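Local coordinates for protein proteasome accessory factor B/C (PafBC) (Paenarthrobacter aurescens, PDB 6SJ9) that probably regulates transcription in the bacterial DNA damage response, joining winged helix-turn-helix and WYL domains in one chain, at residues A[181-186]-A[228-233]; A[196-199]-A[204-207]. All blocks are in the same frame, centred on the assembly; numbering follows the deposited sequence.

Interaction 1: residues A[181-186]-A[228-233]; sequences EPWGLG and KDFNAR
Trp183 and Phe230 meet as two aromatic side chains that touch without stacking. The six-membered ring of Trp183 and the Phe230 ring stand 5.1 Å apart between centroids with their planes at 58°, too steep for an offset stack and too shallow for a T-shaped one. At the closest point of this apolar contact, Trp183 CE3 approaches Phe230 CD1 at 3.3 Å.

A CH-pi contact accompanies the ring pair. Trp183 CB sits over one face of the Phe230 ring, 3.7 Å from its centroid and 19° off the ring normal. The opposite face lies against the backbone, with Ala232 N above it near the rim, so the phenyl group lies between Trp183 CB and the first turn of the helix that follows it. In Phe230, CG is swung roughly anti to the backbone N (chi1 152°), which lays the ring across Trp183 CB.

Polar groups contribute little across the contact, and no hydrogen bond joins the two segments. Trp183 O comes within 3.2 Å of Phe230 CE2, and the next residue is also near, Gly184 N lying 4.3 Å from Phe230 CZ. Within 228-233, Asn231 occupies the N-cap position and its OD1 accepts a weak bond from Arg233 N.

Trp183 and Gly184 together face Val195 on the adjoining strand, a classic beta bulge. The contact thus packs an N-capped helix start, through the phenylalanine just before its cap, against a bulged strand of the WYL domain's antiparallel sheet.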
loop_
_atom_site.group_PDB
_atom_site.type_symbol
_atom_site.label_atom_id
_atom_site.label_comp_id
_atom_site.label_asym_id
_atom_site.label_seq_id
_atom_site.Cartn_x
_atom_site.Cartn_y
_atom_site.Cartn_z
ATOM N N GLU A 181 24.635 20.068 0.972
ATOM C CA GLU A 181 23.874 20.651 -0.111
ATOM C C GLU A 181 23.181 19.520 -0.871
ATOM O O GLU A 181 23.871 18.715 -1.543
ATOM C CB GLU A 181 24.817 21.448 -1.022
ATOM C CG GLU A 181 25.507 22.610 -0.258
ATOM C CD GLU A 181 26.631 23.294 -1.033
ATOM O OE1 GLU A 181 26.861 22.940 -2.216
ATOM O OE2 GLU A 181 27.284 24.186 -0.465
ATOM N N PRO A 182 21.852 19.397 -0.799
ATOM C CA PRO A 182 21.186 18.166 -1.306
ATOM C C PRO A 182 21.078 18.165 -2.822
ATOM O O PRO A 182 20.626 19.140 -3.423
ATOM C CB PRO A 182 19.804 18.215 -0.662
ATOM C CG PRO A 182 19.576 19.784 -0.433
ATOM C CD PRO A 182 20.932 20.275 -0.031
ATOM N N TRP A 183 21.564 17.084 -3.446
ATOM C CA TRP A 183 21.468 16.907 -4.899
ATOM C C TRP A 183 20.340 15.988 -5.311
ATOM O O TRP A 183 19.756 16.158 -6.395
ATOM C CB TRP A 183 22.743 16.338 -5.481
ATOM C CG TRP A 183 23.952 17.179 -5.286
ATOM C CD1 TRP A 183 24.025 18.425 -4.743
ATOM C CD2 TRP A 183 25.297 16.811 -5.638
ATOM N NE1 TRP A 183 25.348 18.871 -4.760
ATOM C CE2 TRP A 183 26.139 17.877 -5.281
ATOM C CE3 TRP A 183 25.863 15.673 -6.207
ATOM C CZ2 TRP A 183 27.526 17.847 -5.501
ATOM C CZ3 TRP A 183 27.245 15.646 -6.409
ATOM C CH2 TRP A 183 28.049 16.733 -6.065
ATOM N N GLY A 184 20.023 15.009 -4.485
ATOM C CA GLY A 184 18.976 14.094 -4.870
ATOM C C GLY A 184 18.628 13.120 -3.773
ATOM O O GLY A 184 19.386 12.913 -2.822
ATOM N N LEU A 185 17.425 12.592 -3.892
ATOM C CA LEU A 185 16.947 11.466 -3.131
ATOM C C LEU A 185 16.863 10.246 -4.042
ATOM O O LEU A 185 16.586 10.358 -5.243
ATOM C CB LEU A 185 15.582 11.761 -2.544
ATOM C CG LEU A 185 15.532 12.817 -1.439
ATOM C CD1 LEU A 185 14.133 13.297 -1.340
ATOM C CD2 LEU A 185 15.959 12.173 -0.111
ATOM N N GLY A 186 17.046 9.074 -3.461
ATOM C CA GLY A 186 17.092 7.883 -4.283
ATOM C C GLY A 186 16.743 6.638 -3.501
ATOM O O GLY A 186 16.882 6.583 -2.273
ATOM N N LYS A 228 26.207 21.346 -12.457
ATOM C CA LYS A 228 25.440 21.021 -13.663
ATOM C C LYS A 228 25.666 19.576 -14.082
ATOM O O LYS A 228 24.723 18.893 -14.488
ATOM C CB LYS A 228 25.786 21.970 -14.814
ATOM C CG LYS A 228 24.555 22.672 -15.450
ATOM C CD LYS A 228 23.411 21.681 -15.791
ATOM C CE LYS A 228 22.176 22.360 -16.439
ATOM N NZ LYS A 228 21.022 21.401 -16.729
ATOM N N ASP A 229 26.896 19.091 -13.980
ATOM C CA ASP A 229 27.233 17.714 -14.344
ATOM C C ASP A 229 27.093 16.788 -13.127
ATOM O O ASP A 229 28.062 16.269 -12.576
ATOM C CB ASP A 229 28.635 17.666 -14.938
ATOM C CG ASP A 229 29.680 18.213 -13.983
ATOM O OD1 ASP A 229 29.335 19.136 -13.203
ATOM O OD2 ASP A 229 30.835 17.738 -14.019
ATOM N N PHE A 230 25.850 16.603 -12.690
ATOM C CA PHE A 230 25.517 15.706 -11.586
ATOM C C PHE A 230 24.543 14.641 -12.054
ATOM O O PHE A 230 23.411 14.957 -12.438
ATOM C CB PHE A 230 24.907 16.450 -10.397
ATOM C CG PHE A 230 23.964 15.585 -9.575
ATOM C CD1 PHE A 230 24.427 14.460 -8.894
ATOM C CD2 PHE A 230 22.617 15.923 -9.481
ATOM C CE1 PHE A 230 23.572 13.674 -8.158
ATOM C CE2 PHE A 230 21.739 15.159 -8.735
ATOM C CZ PHE A 230 22.212 14.025 -8.063
ATOM N N ASN A 231 24.977 13.386 -12.032
ATOM C CA ASN A 231 24.108 12.270 -12.400
ATOM C C ASN A 231 23.665 11.517 -11.146
ATOM O O ASN A 231 24.472 10.829 -10.510
ATOM C CB ASN A 231 24.805 11.341 -13.389
ATOM C CG ASN A 231 23.859 10.299 -13.972
ATOM O OD1 ASN A 231 22.649 10.301 -13.693
ATOM N ND2 ASN A 231 24.403 9.418 -14.809
ATOM N N ALA A 232 22.381 11.651 -10.789
ATOM C CA ALA A 232 21.884 10.973 -9.592
ATOM C C ALA A 232 21.848 9.458 -9.767
ATOM O O ALA A 232 22.185 8.715 -8.836
ATOM C CB ALA A 232 20.483 11.477 -9.227
ATOM N N ARG A 233 21.472 8.981 -10.962
ATOM C CA ARG A 233 21.344 7.542 -11.180
ATOM C C ARG A 233 22.701 6.845 -11.131
ATOM O O ARG A 233 22.820 5.747 -10.573
ATOM C CB ARG A 233 20.629 7.284 -12.508
ATOM C CG ARG A 233 20.573 5.821 -12.936
ATOM C CD ARG A 233 19.961 5.699 -14.327
ATOM N NE ARG A 233 19.929 4.324 -14.810
ATOM C CZ ARG A 233 19.239 3.934 -15.878
ATOM N NH1 ARG A 233 18.522 4.820 -16.564
ATOM N NH2 ARG A 233 19.260 2.665 -16.256
#

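Interaction 2: residues A[196-199]-A[204-207]; sequences GLDR and KRVF
Gly196 and Arg205 face each other as an antiparallel hydrogen-bonded pair, and two backbone bonds close their ring: Gly196 N to Arg205 O at 3.1 Å and Arg205 N to Gly196 O at 3.0 Å. Gly196 O also receives a CA-H...O contact from Lys204 CA at 3.3 Å. In the next, non-hydrogen-bonded pair, Leu197 and Lys204 draw their CA atoms to 4.3 Å.

Beyond the backbone, the Arg205 chain bends at chi2 (-77°) and turns its head back along its own strand, where NH1 donates to Lys204 O at 2.7 Å from above the carbonyl plane. This bend sets the aliphatic part of the arginine against Asp198, whose CB rests 3.7 Å from Arg205 CG. An alanine in its place would lack CG and the guanidinium, and would probably thin the packing on Asp198 CB and leave Lys204 O without this donor.

Asp198 OD2 reaches the edge of the Phe207 ring in its plane, 3.5 Å from CZ, and forms a salt bridge with Arg178. Phe207 itself makes edge-to-face contacts with Phe165 and Tyr167.

The chemistry implies a division of labour in this beta hairpin: main-chain bonds set the pairing, while the carboxylate's charge is met by Arg178 and its OD2 lies beside the ring's probably electropositive rim.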
loop_
_atom_site.group_PDB
_atom_site.type_symbol
_atom_site.label_atom_id
_atom_site.label_comp_id
_atom_site.label_asym_id
_atom_site.label_seq_id
_atom_site.Cartn_x
_atom_site.Cartn_y
_atom_site.Cartn_z
ATOM N N GLY A 196 24.410 14.297 -1.788
ATOM C CA GLY A 196 24.639 15.724 -1.885
ATOM C C GLY A 196 26.091 16.028 -1.584
ATOM O O GLY A 196 26.895 15.127 -1.302
ATOM N N LEU A 197 26.436 17.321 -1.724
ATOM C CA LEU A 197 27.793 17.768 -1.409
ATOM C C LEU A 197 27.883 17.970 0.107
ATOM O O LEU A 197 27.219 18.844 0.675
ATOM C CB LEU A 197 28.118 19.048 -2.181
ATOM C CG LEU A 197 29.494 19.678 -1.903
ATOM C CD1 LEU A 197 30.512 18.636 -2.321
ATOM C CD2 LEU A 197 29.743 20.905 -2.769
ATOM N N ASP A 198 28.680 17.150 0.773
ATOM C CA ASP A 198 28.950 17.317 2.189
ATOM C C ASP A 198 30.024 18.384 2.334
ATOM O O ASP A 198 31.168 18.156 1.954
ATOM C CB ASP A 198 29.431 15.991 2.767
ATOM C CG ASP A 198 29.604 16.029 4.276
ATOM O OD1 ASP A 198 30.218 16.989 4.783
ATOM O OD2 ASP A 198 29.157 15.073 4.946
ATOM N N ARG A 199 29.663 19.558 2.863
ATOM C CA ARG A 199 30.616 20.656 2.942
ATOM C C ARG A 199 31.665 20.392 3.999
ATOM O O ARG A 199 32.743 20.982 3.918
ATOM C CB ARG A 199 29.932 21.991 3.225
ATOM C CG ARG A 199 29.072 22.479 2.127
ATOM C CD ARG A 199 29.739 22.378 0.773
ATOM N NE ARG A 199 30.986 23.111 0.645
ATOM C CZ ARG A 199 31.133 24.209 -0.108
ATOM N NH1 ARG A 199 30.107 24.681 -0.794
ATOM N NH2 ARG A 199 32.307 24.831 -0.184
ATOM N N LYS A 204 31.255 14.740 -2.371
ATOM C CA LYS A 204 29.927 14.178 -2.364
ATOM C C LYS A 204 29.848 13.002 -1.400
ATOM O O LYS A 204 30.829 12.297 -1.163
ATOM C CB LYS A 204 29.543 13.811 -3.792
ATOM C CG LYS A 204 29.924 12.439 -4.231
ATOM C CD LYS A 204 29.917 12.364 -5.747
ATOM C CE LYS A 204 30.778 11.199 -6.247
ATOM N NZ LYS A 204 31.148 11.450 -7.666
ATOM N N ARG A 205 28.652 12.793 -0.845
ATOM C CA ARG A 205 28.411 11.741 0.137
ATOM C C ARG A 205 26.977 11.259 -0.010
ATOM O O ARG A 205 26.100 11.989 -0.490
ATOM C CB ARG A 205 28.623 12.191 1.591
ATOM C CG ARG A 205 30.063 12.480 1.989
ATOM C CD ARG A 205 30.777 11.140 2.196
ATOM N NE ARG A 205 32.160 11.269 2.638
ATOM C CZ ARG A 205 33.136 11.804 1.901
ATOM N NH1 ARG A 205 32.865 12.276 0.682
ATOM N NH2 ARG A 205 34.402 11.834 2.366
ATOM N N VAL A 206 26.776 9.991 0.336
ATOM C CA VAL A 206 25.478 9.355 0.323
ATOM C C VAL A 206 25.080 9.040 1.757
ATOM O O VAL A 206 25.888 8.525 2.542
ATOM C CB VAL A 206 25.483 8.098 -0.555
ATOM C CG1 VAL A 206 24.054 7.657 -0.768
ATOM C CG2 VAL A 206 26.159 8.390 -1.873
ATOM N N PHE A 207 23.869 9.418 2.111
ATOM C CA PHE A 207 23.321 9.256 3.444
ATOM C C PHE A 207 22.084 8.367 3.378
ATOM O O PHE A 207 21.147 8.676 2.636
ATOM C CB PHE A 207 22.944 10.638 3.988
ATOM C CG PHE A 207 24.105 11.598 4.034
ATOM C CD1 PHE A 207 25.024 11.565 5.085
ATOM C CD2 PHE A 207 24.318 12.477 2.994
ATOM C CE1 PHE A 207 26.101 12.442 5.126
ATOM C CE2 PHE A 207 25.369 13.387 3.034
ATOM C CZ PHE A 207 26.262 13.365 4.090
#

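In the fold
Both contacts are partly buried and belong to the same sheet, in which strands 175-188 and 191-198 are neighbours. Interaction 1 packs the first of these against the segment leading into helix 232-237, whereas interaction 2 pairs the second with strand 203-208. Their chemistry differs accordingly: aromatic and apolar packing brings in a distant part of the chain, while backbone bonding shapes a local hairpin, with the exposed Lys204 at its rim, while Gly196, Asp198 and Phe207 are buried. The two also touch directly. Trp183 packs on Gly196, Glu181 N probably bonds to Leu197 O, and the Glu181–Arg199 salt bridge ties the strand of 181-186 to the end of 196-199.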